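Side-chain contact in maternal effect protein oskar (Drosophila melanogaster, PDB 5A4A), which probably binds RNA through its OSK domain, an SGNH-hydrolase-like fold, as part of its role as the germline inducer that builds germ plasm: residues 89-94 with 123-128. Numbering follows the deposited sequence.
With SO4 (sulfate ion), chain D.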
loop_
_atom_site.group_PDB
_atom_site.type_symbol
_atom_site.label_atom_id
_atom_site.label_comp_id
_atom_site.label_asym_id
_atom_site.label_seq_id
_atom_site.Cartn_x
_atom_site.Cartn_y
_atom_site.Cartn_z
ATOM N N ASP A 89 -6.726 -6.978 -0.160
ATOM C CA ASP A 89 -6.880 -8.436 -0.201
ATOM C C ASP A 89 -7.477 -8.958 1.100
ATOM O O ASP A 89 -8.378 -9.795 1.087
ATOM C CB ASP A 89 -5.537 -9.137 -0.424
ATOM C CG ASP A 89 -4.902 -8.788 -1.757
ATOM O OD1 ASP A 89 -4.344 -7.680 -1.873
ATOM O OD2 ASP A 89 -4.942 -9.629 -2.679
ATOM N N ILE A 90 -6.964 -8.462 2.223
ATOM C CA ILE A 90 -7.427 -8.921 3.525
ATOM C C ILE A 90 -8.863 -8.470 3.769
ATOM O O ILE A 90 -9.692 -9.267 4.194
ATOM C CB ILE A 90 -6.489 -8.466 4.655
ATOM C CG1 ILE A 90 -5.180 -9.258 4.548
ATOM C CG2 ILE A 90 -7.142 -8.678 6.023
ATOM C CD1 ILE A 90 -4.157 -8.952 5.609
ATOM N N MET A 91 -9.161 -7.211 3.472
ATOM C CA MET A 91 -10.534 -6.708 3.621
ATOM C C MET A 91 -11.557 -7.426 2.728
ATOM O O MET A 91 -12.721 -7.569 3.113
ATOM C CB MET A 91 -10.591 -5.192 3.399
ATOM C CG MET A 91 -9.722 -4.420 4.370
ATOM S SD MET A 91 -9.538 -2.671 3.982
ATOM C CE MET A 91 -11.184 -2.123 4.419
ATOM N N ARG A 92 -11.130 -7.866 1.542
ATOM C CA ARG A 92 -12.021 -8.579 0.621
ATOM C C ARG A 92 -12.161 -10.044 1.007
ATOM O O ARG A 92 -12.923 -10.786 0.387
ATOM C CB ARG A 92 -11.526 -8.491 -0.830
ATOM C CG ARG A 92 -11.695 -7.127 -1.462
ATOM C CD ARG A 92 -11.235 -7.099 -2.922
ATOM N NE ARG A 92 -11.309 -5.740 -3.453
ATOM C CZ ARG A 92 -10.901 -5.364 -4.661
ATOM N NH1 ARG A 92 -10.376 -6.247 -5.506
ATOM N NH2 ARG A 92 -11.024 -4.093 -5.021
ATOM N N GLY A 93 -11.398 -10.460 2.011
ATOM C CA GLY A 93 -11.483 -11.815 2.522
ATOM C C GLY A 93 -10.793 -12.848 1.649
ATOM O O GLY A 93 -11.178 -14.015 1.648
ATOM N N LYS A 94 -9.776 -12.433 0.899
ATOM C CA LYS A 94 -8.999 -13.399 0.126
ATOM C C LYS A 94 -8.314 -14.369 1.085
ATOM O O LYS A 94 -7.895 -13.977 2.177
ATOM C CB LYS A 94 -7.973 -12.712 -0.787
ATOM C CG LYS A 94 -8.592 -11.945 -1.962
ATOM C CD LYS A 94 -7.605 -11.825 -3.124
ATOM C CE LYS A 94 -8.039 -10.767 -4.133
ATOM N NZ LYS A 94 -7.091 -10.677 -5.286
ATOM N N ALA A 123 -0.393 -1.723 8.416
ATOM C CA ALA A 123 -0.959 -1.118 9.617
ATOM C C ALA A 123 -2.186 -1.912 10.063
ATOM O O ALA A 123 -2.856 -2.544 9.246
ATOM C CB ALA A 123 -1.344 0.349 9.344
ATOM N N PRO A 124 -2.483 -1.889 11.369
ATOM C CA PRO A 124 -3.730 -2.503 11.833
ATOM C C PRO A 124 -4.915 -1.825 11.140
ATOM O O PRO A 124 -4.848 -0.629 10.856
ATOM C CB PRO A 124 -3.742 -2.180 13.332
ATOM C CG PRO A 124 -2.821 -0.988 13.475
ATOM C CD PRO A 124 -1.756 -1.205 12.452
ATOM N N LEU A 125 -5.959 -2.586 10.846
ATOM C CA LEU A 125 -7.197 -2.021 10.311
ATOM C C LEU A 125 -8.071 -1.657 11.504
ATOM O O LEU A 125 -8.674 -2.529 12.144
ATOM C CB LEU A 125 -7.888 -3.036 9.395
ATOM C CG LEU A 125 -7.058 -3.424 8.167
ATOM C CD1 LEU A 125 -7.695 -4.581 7.407
ATOM C CD2 LEU A 125 -6.867 -2.222 7.244
ATOM N N GLY A 126 -8.106 -0.365 11.822
ATOM C CA GLY A 126 -8.674 0.096 13.077
ATOM C C GLY A 126 -10.138 -0.233 13.315
ATOM O O GLY A 126 -10.536 -0.491 14.454
ATOM N N ASN A 127 -10.940 -0.238 12.257
ATOM C CA ASN A 127 -12.362 -0.555 12.418
ATOM C C ASN A 127 -12.659 -2.055 12.475
ATOM O O ASN A 127 -13.799 -2.457 12.702
ATOM C CB ASN A 127 -13.220 0.128 11.343
ATOM C CG ASN A 127 -12.725 -0.139 9.927
ATOM O OD1 ASN A 127 -11.537 -0.346 9.697
ATOM N ND2 ASN A 127 -13.645 -0.117 8.970
ATOM N N TYR A 128 -11.627 -2.872 12.274
ATOM C CA TYR A 128 -11.782 -4.323 12.325
ATOM C C TYR A 128 -11.103 -4.896 13.558
ATOM O O TYR A 128 -10.773 -6.077 13.597
ATOM C CB TYR A 128 -11.209 -4.982 11.056
ATOM C CG TYR A 128 -12.052 -4.738 9.828
ATOM C CD1 TYR A 128 -13.088 -5.603 9.492
ATOM C CD2 TYR A 128 -11.830 -3.637 9.016
ATOM C CE1 TYR A 128 -13.868 -5.381 8.376
ATOM C CE2 TYR A 128 -12.605 -3.406 7.897
ATOM C CZ TYR A 128 -13.623 -4.283 7.583
ATOM O OH TYR A 128 -14.400 -4.059 6.473
HETATM S S SO4 D . -14.540 -5.018 -2.796
HETATM O O1 SO4 D . -14.915 -5.868 -1.669
HETATM O O2 SO4 D . -15.644 -4.122 -3.153
HETATM O O3 SO4 D . -13.343 -4.253 -2.448
HETATM O O4 SO4 D . -14.232 -5.860 -3.949
#
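The ring of Tyr-128 meets the CE methyl of Met-91 obliquely, with CE2 and CE 4.0 Å apart; the two side chains cross at about a right angle. The other flat group, the Arg-92 guanidinium, lies away from this cluster, with sulfate O4 over one face and NE donating to O3 at 2.7 Å, the N-H...O angle bent to 140°. Ser-183 and Lys-184 bind the same ion, probably a crystallisation component.

Met-91 reaches the ring because its chain runs extended to the sulfur and then bends (chi3 72°), which swings CE towards it. Nearer the backbone, the same methionine offers CG to CD1 of Leu-125, at 3.7 Å. CD1 also grazes the CG2 methyl of Ile-90, at 4.4 Å. Leu-134 of helix 132-148 packs against Ile-90, Leu-125 and Tyr-128. Gly-93 leaves helical angles with positive phi, and the bonds Gly-93 N to Ile-90 O and Lys-94 N to Asp-89 O make a Schellman motif.

Strands 80-84 and 116-120 are parallel neighbours in the sheet of this SGNH-clan domain, and the contact joins what follows each, helix 87-91 and a loop. No hydrogen bond crosses between 89-94 and 123-128, and the 175 Å² buried comes almost wholly from Met-91, Leu-125, Tyr-128 and Ile-90: cohesion here is van der Waals and hydrophobic, with the anion held separately by polar groups.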